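Local coordinates for protein putative fimbrium tip subunit Fim1C (PDB 4EPS) that probably forms part of the tip of a bacterial fimbrium, a cell-surface filament that mediates adhesion and biofilm formation, at residues H266-G271 / C298-P303; D272-D277 / N292-V297; P288-C293 / V458-M463; H333-S338 / R505-F510. All blocks are in the same frame, centred on the assembly; numbering follows the deposited sequence.

Interaction 1: residues H266-G271 / C298-P303; sequences HHLQVG and CWVGNP. With SO4 (sulfate ion), chain F.
Val300 meets Leu268 and Val270 in a small apolar contact, without hydrogen bonds between the two segments, where the chain leaves strand 261-267 and passes the end of strand 293-300. One methyl does much of the work: Val300 CG2 lies 4.0 Å from Leu268 CG and 3.8 Å from the backbone N of Val270, while Val300 CG1 meets Leu268 CD2. The Leu268 side chain, its CG opposite the backbone N (chi1 -176°), runs obliquely across the valine. Val270 CG2 lies nearer the backbone, 3.8 Å from Cys298 O, and meets Val300 CG2 more loosely. Strand 293-300 carries a classic beta bulge here, Cys298 and Trp299 both facing Leu335 of the adjacent strand 334-338, and Leu451 of helix 446-458 packs on both Val270 and Cys298. On the far side of segment 266-271, away from Val300, His267 belongs to the subunit interface: its ND1 is hydrogen-bonded to ND1 of His267 of the second subunit. Gln269 CG covers one face of the imidazole, 3.4 Å above its centre. At the ring edge NE2 donates to a sulfate, probably from the crystallisation liquor, 2.9 Å to SO4 O1 with a weaker bond to O4, and Ser282 and Asn284 of the second subunit also hold this ion.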
loop_
_atom_site.group_PDB
_atom_site.type_symbol
_atom_site.label_atom_id
_atom_site.label_comp_id
_atom_site.label_asym_id
_atom_site.label_seq_id
_atom_site.Cartn_x
_atom_site.Cartn_y
_atom_site.Cartn_z
ATOM N N HIS A 266 5.384 0.409 2.903
ATOM C CA HIS A 266 5.759 1.742 2.463
ATOM C C HIS A 266 5.972 1.788 0.965
ATOM O O HIS A 266 6.759 1.010 0.427
ATOM C CB HIS A 266 7.044 2.224 3.198
ATOM C CG HIS A 266 7.507 3.584 2.745
ATOM N ND1 HIS A 266 6.843 4.747 3.141
ATOM C CD2 HIS A 266 8.505 3.918 1.886
ATOM C CE1 HIS A 266 7.464 5.754 2.522
ATOM N NE2 HIS A 266 8.468 5.309 1.748
ATOM N N HIS A 267 5.324 2.744 0.306
ATOM C CA HIS A 267 5.550 3.002 -1.134
ATOM C C HIS A 267 6.914 3.672 -1.291
ATOM O O HIS A 267 7.065 4.859 -0.982
ATOM C CB HIS A 267 4.436 3.876 -1.740
ATOM C CG HIS A 267 4.672 4.233 -3.197
ATOM N ND1 HIS A 267 4.010 5.294 -3.785
ATOM C CD2 HIS A 267 5.440 3.618 -4.139
ATOM C CE1 HIS A 267 4.421 5.327 -5.055
ATOM N NE2 HIS A 267 5.286 4.345 -5.315
ATOM N N LEU A 268 7.916 2.897 -1.723
ATOM C CA LEU A 268 9.294 3.407 -1.813
ATOM C C LEU A 268 9.451 4.283 -3.071
ATOM O O LEU A 268 9.224 3.829 -4.187
ATOM C CB LEU A 268 10.303 2.227 -1.810
ATOM C CG LEU A 268 11.811 2.576 -1.809
ATOM C CD1 LEU A 268 12.210 3.397 -0.535
ATOM C CD2 LEU A 268 12.658 1.284 -1.878
ATOM N N GLN A 269 9.857 5.532 -2.887
ATOM C CA GLN A 269 10.016 6.464 -4.018
ATOM C C GLN A 269 11.293 7.248 -3.954
ATOM O O GLN A 269 11.793 7.552 -2.871
ATOM C CB GLN A 269 8.845 7.477 -4.021
ATOM C CG GLN A 269 7.470 6.815 -4.258
ATOM C CD GLN A 269 6.406 7.859 -4.349
ATOM O OE1 GLN A 269 5.936 8.422 -3.339
ATOM N NE2 GLN A 269 6.050 8.181 -5.551
ATOM N N VAL A 270 11.771 7.685 -5.126
ATOM C CA VAL A 270 12.895 8.627 -5.192
ATOM C C VAL A 270 12.468 9.885 -4.400
ATOM O O VAL A 270 11.335 10.349 -4.540
ATOM C CB VAL A 270 13.228 8.971 -6.674
ATOM C CG1 VAL A 270 14.215 10.150 -6.764
ATOM C CG2 VAL A 270 13.743 7.731 -7.432
ATOM N N GLY A 271 13.362 10.416 -3.595
ATOM C CA GLY A 271 13.061 11.586 -2.782
ATOM C C GLY A 271 12.705 11.236 -1.349
ATOM O O GLY A 271 12.616 12.130 -0.506
ATOM N N CYS A 298 17.629 7.874 -4.011
ATOM C CA CYS A 298 17.831 8.499 -5.328
ATOM C C CYS A 298 17.551 7.553 -6.495
ATOM O O CYS A 298 17.515 8.003 -7.647
ATOM C CB CYS A 298 19.249 9.077 -5.399
ATOM S SG CYS A 298 20.554 7.820 -5.276
ATOM N N TRP A 299 17.238 6.280 -6.228
ATOM C CA TRP A 299 16.930 5.306 -7.298
ATOM C C TRP A 299 16.244 4.117 -6.640
ATOM O O TRP A 299 16.645 3.727 -5.554
ATOM C CB TRP A 299 18.220 4.882 -8.035
ATOM C CG TRP A 299 17.974 4.082 -9.283
ATOM C CD1 TRP A 299 17.766 4.553 -10.553
ATOM C CD2 TRP A 299 17.942 2.654 -9.368
ATOM N NE1 TRP A 299 17.609 3.489 -11.428
ATOM C CE2 TRP A 299 17.691 2.314 -10.718
ATOM C CE3 TRP A 299 18.121 1.624 -8.429
ATOM C CZ2 TRP A 299 17.670 0.987 -11.158
ATOM C CZ3 TRP A 299 18.093 0.308 -8.866
ATOM C CH2 TRP A 299 17.826 -0.000 -10.208
ATOM N N VAL A 300 15.178 3.607 -7.232
ATOM C CA VAL A 300 14.408 2.495 -6.639
ATOM C C VAL A 300 14.491 1.277 -7.569
ATOM O O VAL A 300 14.215 1.400 -8.761
ATOM C CB VAL A 300 12.927 2.909 -6.364
ATOM C CG1 VAL A 300 12.085 1.709 -5.850
ATOM C CG2 VAL A 300 12.864 4.074 -5.372
ATOM N N GLY A 301 14.857 0.134 -7.012
ATOM C CA GLY A 301 14.964 -1.097 -7.784
ATOM C C GLY A 301 16.154 -1.910 -7.341
ATOM O O GLY A 301 16.851 -1.539 -6.385
ATOM N N ASN A 302 16.399 -3.031 -8.022
ATOM C CA ASN A 302 17.533 -3.890 -7.681
ATOM C C ASN A 302 18.745 -3.325 -8.444
ATOM O O ASN A 302 18.715 -3.366 -9.677
ATOM C CB ASN A 302 17.217 -5.363 -8.051
ATOM C CG ASN A 302 18.300 -6.343 -7.680
ATOM O OD1 ASN A 302 19.476 -6.005 -7.652
ATOM N ND2 ASN A 302 17.935 -7.603 -7.432
ATOM N N PRO A 303 19.808 -2.821 -7.760
ATOM C CA PRO A 303 20.924 -2.191 -8.501
ATOM C C PRO A 303 22.079 -3.133 -8.844
ATOM O O PRO A 303 23.152 -2.657 -9.250
ATOM C CB PRO A 303 21.398 -1.112 -7.537
ATOM C CG PRO A 303 21.174 -1.746 -6.162
ATOM C CD PRO A 303 19.996 -2.686 -6.297
HETATM S S SO4 F . 5.533 3.761 -8.882
HETATM O O1 SO4 F . 5.690 4.998 -8.126
HETATM O O2 SO4 F . 4.326 3.886 -9.681
HETATM O O3 SO4 F . 6.685 3.622 -9.758
HETATM O O4 SO4 F . 5.380 2.625 -8.047
#

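Interaction 2: residues D272-D277 / N292-V297; sequences DYYYAD and NCIGIV
Three consecutive tyrosines, Tyr273 to Tyr275, lie against strand 293-300 in an antiparallel pair interrupted by a classic beta bulge, in which Ile294 and Gly295 both face Tyr274. Tyr273 and Ile296 share one face of the sheet, side by side and pointing the same way, with Ile296 CD1 3.5 Å from Tyr273 CD1; Val458 also packs on this tyrosine. Tyr274 points to the other face. Its ring edge takes the tip of Ile294, CD1 lying 3.8 Å from Tyr274 CD2, because the isoleucine CG1 sits between backbone N and carbonyl carbon (chi1 64°) and brings the branch alongside the ring. The Tyr274 hydroxyl is hydrogen-bonded to that of Tyr187. Beyond the bulge, Tyr275 lays one face beneath the sulfur of Cys293, SG being 4.5 Å from the ring centroid and 21° off its normal, while Cys293 CB approaches the ring atom CE2. The hydroxyl of Tyr275 is hydrogen-bonded to Ala289 O.

The bulge shows in the backbone too: Tyr274 O receives a bond from Ile294 N at 2.9 Å and a weak one from Gly295 N at 3.3 Å. At the start of the pairing the Asp272 carboxylate turns elsewhere, to His266, Gln269 and Gly283. At the other end Ala276 N donates to Asn292 O, 2.8 Å away and nearly in line with its C=O bond.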
loop_
_atom_site.group_PDB
_atom_site.type_symbol
_atom_site.label_atom_id
_atom_site.label_comp_id
_atom_site.label_asym_id
_atom_site.label_seq_id
_atom_site.Cartn_x
_atom_site.Cartn_y
_atom_site.Cartn_z
ATOM N N ASP A 272 12.485 9.940 -1.039
ATOM C CA ASP A 272 12.185 9.560 0.343
ATOM C C ASP A 272 13.405 9.832 1.255
ATOM O O ASP A 272 14.549 9.730 0.796
ATOM C CB ASP A 272 11.790 8.091 0.455
ATOM C CG ASP A 272 10.395 7.730 -0.056
ATOM O OD1 ASP A 272 9.618 8.667 -0.426
ATOM O OD2 ASP A 272 10.079 6.529 -0.088
ATOM N N TYR A 273 13.156 10.184 2.519
ATOM C CA TYR A 273 14.221 10.473 3.506
ATOM C C TYR A 273 14.714 9.164 4.119
ATOM O O TYR A 273 13.907 8.334 4.548
ATOM C CB TYR A 273 13.708 11.453 4.610
ATOM C CG TYR A 273 13.268 12.780 4.031
ATOM C CD1 TYR A 273 14.193 13.794 3.779
ATOM C CD2 TYR A 273 11.922 13.034 3.759
ATOM C CE1 TYR A 273 13.792 15.020 3.244
ATOM C CE2 TYR A 273 11.512 14.244 3.196
ATOM C CZ TYR A 273 12.445 15.242 2.962
ATOM O OH TYR A 273 12.042 16.436 2.419
ATOM N N TYR A 274 16.037 8.986 4.168
ATOM C CA TYR A 274 16.687 7.772 4.651
ATOM C C TYR A 274 17.446 8.047 5.942
ATOM O O TYR A 274 18.182 9.031 6.043
ATOM C CB TYR A 274 17.651 7.218 3.561
ATOM C CG TYR A 274 18.007 5.767 3.817
ATOM C CD1 TYR A 274 17.136 4.743 3.457
ATOM C CD2 TYR A 274 19.211 5.420 4.434
ATOM C CE1 TYR A 274 17.464 3.407 3.677
ATOM C CE2 TYR A 274 19.546 4.086 4.663
ATOM C CZ TYR A 274 18.669 3.085 4.282
ATOM O OH TYR A 274 18.975 1.772 4.527
ATOM N N TYR A 275 17.254 7.180 6.942
ATOM C CA TYR A 275 17.802 7.404 8.286
ATOM C C TYR A 275 18.876 6.385 8.704
ATOM O O TYR A 275 18.991 5.321 8.119
ATOM C CB TYR A 275 16.633 7.430 9.311
ATOM C CG TYR A 275 15.810 8.688 9.133
ATOM C CD1 TYR A 275 14.811 8.763 8.159
ATOM C CD2 TYR A 275 16.084 9.840 9.880
ATOM C CE1 TYR A 275 14.147 9.962 7.892
ATOM C CE2 TYR A 275 15.390 11.031 9.651
ATOM C CZ TYR A 275 14.422 11.086 8.656
ATOM O OH TYR A 275 13.761 12.264 8.404
ATOM N N ALA A 276 19.663 6.739 9.734
ATOM C CA ALA A 276 20.775 5.946 10.267
ATOM C C ALA A 276 20.373 4.515 10.688
ATOM O O ALA A 276 21.206 3.608 10.624
ATOM C CB ALA A 276 21.418 6.677 11.437
ATOM N N ASP A 277 19.103 4.292 11.060
ATOM C CA ASP A 277 18.664 2.951 11.466
ATOM C C ASP A 277 18.118 2.158 10.256
ATOM O O ASP A 277 17.724 0.993 10.399
ATOM C CB ASP A 277 17.595 3.066 12.585
ATOM C CG ASP A 277 16.287 3.730 12.158
ATOM O OD1 ASP A 277 16.274 4.415 11.094
ATOM O OD2 ASP A 277 15.298 3.632 12.919
ATOM N N ASN A 292 19.440 12.130 12.699
ATOM C CA ASN A 292 19.781 10.818 12.160
ATOM C C ASN A 292 19.409 10.648 10.671
ATOM O O ASN A 292 19.506 9.528 10.172
ATOM C CB ASN A 292 19.159 9.690 12.993
ATOM C CG ASN A 292 19.720 9.636 14.401
ATOM O OD1 ASN A 292 18.991 9.726 15.383
ATOM N ND2 ASN A 292 21.034 9.590 14.523
ATOM N N CYS A 293 19.043 11.731 9.958
ATOM C CA CYS A 293 18.794 11.611 8.504
ATOM C C CYS A 293 20.172 11.537 7.839
ATOM O O CYS A 293 21.039 12.377 8.145
ATOM C CB CYS A 293 17.965 12.769 7.945
ATOM S SG CYS A 293 17.553 12.576 6.181
ATOM N N ILE A 294 20.416 10.509 7.020
ATOM C CA ILE A 294 21.765 10.349 6.423
ATOM C C ILE A 294 21.748 10.531 4.907
ATOM O O ILE A 294 22.818 10.660 4.289
ATOM C CB ILE A 294 22.409 8.993 6.812
ATOM C CG1 ILE A 294 21.606 7.798 6.249
ATOM C CG2 ILE A 294 22.602 8.899 8.369
ATOM C CD1 ILE A 294 22.329 6.418 6.343
ATOM N N GLY A 295 20.563 10.522 4.307
ATOM C CA GLY A 295 20.506 10.667 2.850
ATOM C C GLY A 295 19.098 10.669 2.296
ATOM O O GLY A 295 18.118 10.680 3.056
ATOM N N ILE A 296 19.014 10.715 0.967
ATOM C CA ILE A 296 17.757 10.706 0.205
ATOM C C ILE A 296 17.776 9.508 -0.749
ATOM O O ILE A 296 18.765 9.285 -1.449
ATOM C CB ILE A 296 17.604 12.052 -0.608
ATOM C CG1 ILE A 296 17.663 13.327 0.319
ATOM C CG2 ILE A 296 16.342 12.053 -1.481
ATOM C CD1 ILE A 296 16.716 13.410 1.408
ATOM N N VAL A 297 16.660 8.813 -0.851
ATOM C CA VAL A 297 16.547 7.706 -1.818
ATOM C C VAL A 297 16.648 8.323 -3.205
ATOM O O VAL A 297 15.851 9.217 -3.539
ATOM C CB VAL A 297 15.211 6.944 -1.622
ATOM C CG1 VAL A 297 15.003 5.895 -2.732
ATOM C CG2 VAL A 297 15.171 6.276 -0.234
#

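Interaction 3: residues P288-C293 / V458-M463; sequences PAKDNC and VSDKTM. With GOL (glycerol), chain M.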
loop_
_atom_site.group_PDB
_atom_site.type_symbol
_atom_site.label_atom_id
_atom_site.label_comp_id
_atom_site.label_asym_id
_atom_site.label_seq_id
_atom_site.Cartn_x
_atom_site.Cartn_y
_atom_site.Cartn_z
ATOM N N PRO A 288 10.198 16.971 7.751
ATOM C CA PRO A 288 11.006 15.792 8.054
ATOM C C PRO A 288 11.975 16.025 9.203
ATOM O O PRO A 288 12.509 17.124 9.321
ATOM C CB PRO A 288 11.771 15.551 6.742
ATOM C CG PRO A 288 11.820 16.837 6.074
ATOM C CD PRO A 288 10.508 17.501 6.406
ATOM N N ALA A 289 12.211 14.998 10.014
ATOM C CA ALA A 289 13.196 15.053 11.092
ATOM C C ALA A 289 14.591 15.112 10.491
ATOM O O ALA A 289 14.923 14.301 9.619
ATOM C CB ALA A 289 13.065 13.840 12.002
ATOM N N LYS A 290 15.408 16.060 10.958
ATOM C CA LYS A 290 16.799 16.209 10.528
ATOM C C LYS A 290 17.660 15.203 11.263
ATOM O O LYS A 290 18.607 14.671 10.689
ATOM C CB LYS A 290 17.287 17.652 10.796
ATOM C CG LYS A 290 18.704 17.955 10.297
ATOM C CD LYS A 290 19.012 19.423 10.511
ATOM C CE LYS A 290 20.403 19.803 10.096
ATOM N NZ LYS A 290 20.558 21.284 10.085
ATOM N N ASP A 291 17.344 14.947 12.558
ATOM C CA ASP A 291 18.089 14.011 13.399
ATOM C C ASP A 291 18.189 12.642 12.785
ATOM O O ASP A 291 17.170 12.045 12.413
ATOM C CB ASP A 291 17.476 13.872 14.819
ATOM C CG ASP A 291 17.737 15.041 15.758
ATOM O OD1 ASP A 291 18.485 15.975 15.362
ATOM O OD2 ASP A 291 17.180 15.033 16.885
ATOM N N ASN A 292 19.440 12.130 12.699
ATOM C CA ASN A 292 19.781 10.818 12.160
ATOM C C ASN A 292 19.409 10.648 10.671
ATOM O O ASN A 292 19.506 9.528 10.172
ATOM C CB ASN A 292 19.159 9.690 12.993
ATOM C CG ASN A 292 19.720 9.636 14.401
ATOM O OD1 ASN A 292 18.991 9.726 15.383
ATOM N ND2 ASN A 292 21.034 9.590 14.523
ATOM N N CYS A 293 19.043 11.731 9.958
ATOM C CA CYS A 293 18.794 11.611 8.504
ATOM C C CYS A 293 20.172 11.537 7.839
ATOM O O CYS A 293 21.039 12.377 8.145
ATOM C CB CYS A 293 17.965 12.769 7.945
ATOM S SG CYS A 293 17.553 12.576 6.181
ATOM N N VAL A 458 16.467 19.001 5.044
ATOM C CA VAL A 458 17.228 18.268 6.081
ATOM C C VAL A 458 18.728 18.610 6.114
ATOM O O VAL A 458 19.481 18.015 6.906
ATOM C CB VAL A 458 17.073 16.731 5.946
ATOM C CG1 VAL A 458 15.666 16.274 6.362
ATOM C CG2 VAL A 458 17.421 16.253 4.532
ATOM N N SER A 459 19.148 19.513 5.258
ATOM C CA SER A 459 20.550 19.921 5.122
ATOM C C SER A 459 20.619 21.375 4.688
ATOM O O SER A 459 19.628 21.895 4.145
ATOM C CB SER A 459 21.243 19.021 4.087
ATOM O OG SER A 459 22.559 19.415 3.737
ATOM N N ASP A 460 21.799 22.006 4.852
ATOM C CA ASP A 460 21.983 23.378 4.399
ATOM C C ASP A 460 22.613 23.379 2.996
ATOM O O ASP A 460 22.794 24.440 2.410
ATOM C CB ASP A 460 22.823 24.177 5.416
ATOM C CG ASP A 460 22.086 24.401 6.735
ATOM O OD1 ASP A 460 20.857 24.678 6.696
ATOM O OD2 ASP A 460 22.720 24.265 7.796
ATOM N N LYS A 461 22.894 22.181 2.442
ATOM C CA LYS A 461 23.501 22.068 1.110
ATOM C C LYS A 461 22.645 21.282 0.132
ATOM O O LYS A 461 22.111 20.230 0.477
ATOM C CB LYS A 461 24.870 21.383 1.216
ATOM C CG LYS A 461 25.900 22.149 2.039
ATOM C CD LYS A 461 27.010 21.241 2.529
ATOM C CE LYS A 461 28.300 21.992 2.747
ATOM N NZ LYS A 461 29.439 21.059 2.954
ATOM N N THR A 462 22.532 21.781 -1.085
ATOM C CA THR A 462 21.819 21.072 -2.141
ATOM C C THR A 462 22.872 20.605 -3.132
ATOM O O THR A 462 24.066 20.901 -2.970
ATOM C CB THR A 462 20.740 21.954 -2.816
ATOM O OG1 THR A 462 21.369 23.105 -3.380
ATOM C CG2 THR A 462 19.577 22.334 -1.875
HETATM N N MSE A 463 22.438 19.875 -4.138
HETATM C CA MSE A 463 23.317 19.422 -5.194
HETATM C C MSE A 463 23.324 20.524 -6.261
HETATM O O MSE A 463 22.313 20.728 -6.927
HETATM C CB MSE A 463 22.788 18.078 -5.697
HETATM C CG MSE A 463 23.774 17.330 -6.476
HETATM SE SE MSE A 463 23.009 15.621 -6.979
HETATM C CE MSE A 463 24.536 15.157 -8.066
HETATM C C1 GOL M . 18.213 22.636 7.079
HETATM O O1 GOL M . 19.346 22.022 7.684
HETATM C C2 GOL M . 16.961 22.384 7.886
HETATM O O2 GOL M . 17.131 22.897 9.209
HETATM C C3 GOL M . 15.730 22.990 7.248
HETATM O O3 GOL M . 15.770 24.412 7.272
HETATM O O HOH W 1 23.276 21.364 9.298
#
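A type II beta turn from Lys290 to Cys293, on the way into strand 293-300, packs against Val458, near the C-terminal end of the helix that begins at residue 446. The turn is closed by the bond from Cys293 N to Lys290 O. Val458 is the apolar centre of the contact and spreads its two methyls: CG1 meets the ring of Pro288, 3.9 Å from Pro288 CG, with the two side chains crossing at about a right angle, and CG2 lies 4.0 Å from Cys293 SG. Tyr273 packs on Pro288, tying this patch to strand 273-275.

On the solvent side the Lys290 chain is extended throughout from chi1 -176°, so its methylenes pass over the Val458 carbonyl, CG 3.5 Å from Val458 O. Asp460 has two conformers; in one of them its carboxylate stays beyond salt-bridge range of the ammonium, and any link between the two through water or glycerol is tentative. The ammonium itself donates to a water and to a glycerol, probably from the crystallisation liquor, with Lys290 NZ 2.8 Å from glycerol O1.

Interaction 4: residues H333-S338 / R505-F510; sequences HGLVMS and RFFLGF
The ring of Phe510, the C-terminal residue, lays one face over the backbone at His333 and Gly334, with Gly334 N 4.0 Å above its plane and offset toward the rim. Leu335 C lies in the ring plane at the edge, and Val336 crosses the phenyl at about a right angle, its CG2 3.7 Å from Phe510 CD1. With CG between backbone N and carboxyl carbon (chi1 72°), the ring folds back over the neighbouring strand. The terminal carboxylate meets the imidazole edge of His333: ND1 donates to Phe510 OXT at 2.6 Å, almost straight at 167° and near the ring plane. The other oxygen, Phe510 O, receives both His333 N and Gly334 N, so three bonds grip the terminal carboxylate; Phe510 N donates to Gly334 O. Between the carboxylates of Phe510 and of Glu183, which is bonded to NE2, the imidazole would probably be favoured in its doubly protonated form.

Phe507 receives Leu335 CD1 at its edge, 4.0 Å from CD2. At the far end the guanidinium of Arg505 points NH1 in its own plane to Ser338 O, 2.8 Å away, while selenomethionine Met337 rests SE 3.8 Å from Arg505 CD. Ser338 OG accepts from Phe506 N and is also bonded to Tyr340 O. Val336 and Leu508 form the hydrogen-bonded pair of an antiparallel ladder, with a classic beta bulge at its His333-Gly334 end.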
loop_
_atom_site.group_PDB
_atom_site.type_symbol
_atom_site.label_atom_id
_atom_site.label_comp_id
_atom_site.label_asym_id
_atom_site.label_seq_id
_atom_site.Cartn_x
_atom_site.Cartn_y
_atom_site.Cartn_z
ATOM N N HIS A 333 16.718 -3.071 -2.965
ATOM C CA HIS A 333 15.618 -2.098 -2.899
ATOM C C HIS A 333 15.935 -0.772 -3.586
ATOM O O HIS A 333 15.034 -0.137 -4.136
ATOM C CB HIS A 333 15.235 -1.831 -1.432
ATOM C CG HIS A 333 14.938 -3.094 -0.687
ATOM N ND1 HIS A 333 15.892 -3.705 0.105
ATOM C CD2 HIS A 333 13.818 -3.854 -0.695
ATOM C CE1 HIS A 333 15.317 -4.802 0.579
ATOM N NE2 HIS A 333 14.066 -4.931 0.125
ATOM N N GLY A 334 17.187 -0.346 -3.534
ATOM C CA GLY A 334 17.514 0.908 -4.195
ATOM C C GLY A 334 18.818 1.518 -3.758
ATOM O O GLY A 334 19.670 0.844 -3.167
ATOM N N LEU A 335 18.978 2.801 -4.101
ATOM C CA LEU A 335 20.185 3.548 -3.793
ATOM C C LEU A 335 19.802 4.796 -3.011
ATOM O O LEU A 335 18.738 5.384 -3.254
ATOM C CB LEU A 335 20.913 3.965 -5.117
ATOM C CG LEU A 335 21.353 2.836 -6.053
ATOM C CD1 LEU A 335 21.947 3.410 -7.349
ATOM C CD2 LEU A 335 22.410 1.937 -5.391
ATOM N N VAL A 336 20.716 5.241 -2.176
ATOM C CA VAL A 336 20.587 6.451 -1.366
ATOM C C VAL A 336 21.768 7.348 -1.664
ATOM O O VAL A 336 22.901 6.883 -1.672
ATOM C CB VAL A 336 20.527 6.095 0.162
ATOM C CG1 VAL A 336 20.756 7.325 1.056
ATOM C CG2 VAL A 336 19.205 5.407 0.521
HETATM N N MSE A 337 21.512 8.649 -1.797
HETATM C CA MSE A 337 22.591 9.631 -1.918
HETATM C C MSE A 337 22.766 10.338 -0.570
HETATM O O MSE A 337 21.790 10.781 0.033
HETATM C CB MSE A 337 22.308 10.655 -3.017
HETATM C CG MSE A 337 23.509 11.592 -3.235
HETATM SE SE MSE A 337 23.129 12.868 -4.639
HETATM C CE MSE A 337 21.728 13.820 -3.732
ATOM N N SER A 338 24.009 10.521 -0.160
ATOM C CA SER A 338 24.383 11.160 1.091
ATOM C C SER A 338 23.934 12.610 1.172
ATOM O O SER A 338 24.010 13.315 0.176
ATOM C CB SER A 338 25.917 11.137 1.224
ATOM O OG SER A 338 26.556 11.971 0.239
ATOM N N ARG A 505 29.678 13.357 -3.691
ATOM C CA ARG A 505 28.403 12.856 -3.155
ATOM C C ARG A 505 28.608 11.350 -3.007
ATOM O O ARG A 505 29.200 10.743 -3.899
ATOM C CB ARG A 505 27.205 13.168 -4.069
ATOM C CG ARG A 505 26.710 14.608 -3.992
ATOM C CD ARG A 505 25.824 14.828 -2.763
ATOM N NE ARG A 505 25.459 16.240 -2.659
ATOM C CZ ARG A 505 24.596 16.733 -1.783
ATOM N NH1 ARG A 505 23.992 15.931 -0.907
ATOM N NH2 ARG A 505 24.363 18.035 -1.739
ATOM N N PHE A 506 28.240 10.772 -1.879
ATOM C CA PHE A 506 28.385 9.332 -1.696
ATOM C C PHE A 506 27.046 8.667 -1.878
ATOM O O PHE A 506 25.995 9.280 -1.671
ATOM C CB PHE A 506 28.975 9.006 -0.305
ATOM C CG PHE A 506 30.448 9.343 -0.271
ATOM C CD1 PHE A 506 30.880 10.634 0.044
ATOM C CD2 PHE A 506 31.405 8.378 -0.578
ATOM C CE1 PHE A 506 32.249 10.958 0.025
ATOM C CE2 PHE A 506 32.773 8.703 -0.586
ATOM C CZ PHE A 506 33.180 9.998 -0.322
ATOM N N PHE A 507 27.094 7.410 -2.275
ATOM C CA PHE A 507 25.934 6.552 -2.431
ATOM C C PHE A 507 26.034 5.327 -1.520
ATOM O O PHE A 507 27.136 4.903 -1.187
ATOM C CB PHE A 507 25.876 6.019 -3.865
ATOM C CG PHE A 507 25.159 6.858 -4.901
ATOM C CD1 PHE A 507 25.341 8.240 -4.946
ATOM C CD2 PHE A 507 24.428 6.250 -5.917
ATOM C CE1 PHE A 507 24.755 9.012 -5.964
ATOM C CE2 PHE A 507 23.830 7.014 -6.933
ATOM C CZ PHE A 507 24.018 8.385 -6.960
ATOM N N LEU A 508 24.894 4.701 -1.235
ATOM C CA LEU A 508 24.856 3.390 -0.581
ATOM C C LEU A 508 23.730 2.607 -1.227
ATOM O O LEU A 508 22.814 3.214 -1.785
ATOM C CB LEU A 508 24.741 3.472 0.962
ATOM C CG LEU A 508 23.491 4.070 1.639
ATOM C CD1 LEU A 508 22.241 3.160 1.476
ATOM C CD2 LEU A 508 23.771 4.249 3.139
ATOM N N GLY A 509 23.819 1.289 -1.190
ATOM C CA GLY A 509 22.755 0.414 -1.670
ATOM C C GLY A 509 22.035 -0.155 -0.456
ATOM O O GLY A 509 22.672 -0.415 0.568
ATOM N N PHE A 510 20.709 -0.326 -0.547
ATOM C CA PHE A 510 19.885 -0.905 0.550
ATOM C C PHE A 510 18.820 -1.868 -0.015
ATOM O O PHE A 510 18.632 -1.888 -1.258
ATOM C CB PHE A 510 19.222 0.216 1.387
ATOM C CG PHE A 510 18.083 0.953 0.705
ATOM C CD1 PHE A 510 18.340 1.936 -0.257
ATOM C CD2 PHE A 510 16.756 0.666 1.022
ATOM C CE1 PHE A 510 17.295 2.613 -0.898
ATOM C CE2 PHE A 510 15.701 1.360 0.390
ATOM C CZ PHE A 510 15.979 2.316 -0.574
ATOM O OXT PHE A 510 18.188 -2.620 0.778
#

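Overall arrangement
Interactions 1, 2 and 4 gather round one six-stranded antiparallel sheet, their centres 10 to 12 Å apart. Strand 293-300 serves interactions 1 and 2, and its neighbour 334-338 carries interaction 4, so the C-terminal strand 502-509 is built into the same sheet. Interaction 3 lies at its border, with its centre about 9 Å from that of interaction 2, and shares Asn292 and Cys293 with it. Along the chain, interaction 2 falls within the span of interaction 1; interaction 3 reaches across to the loop after helix 446-458, and its segments alternate with those of interaction 4. Segments distant in sequence thus converge on one sheet, next to the subunit interface at interaction 1.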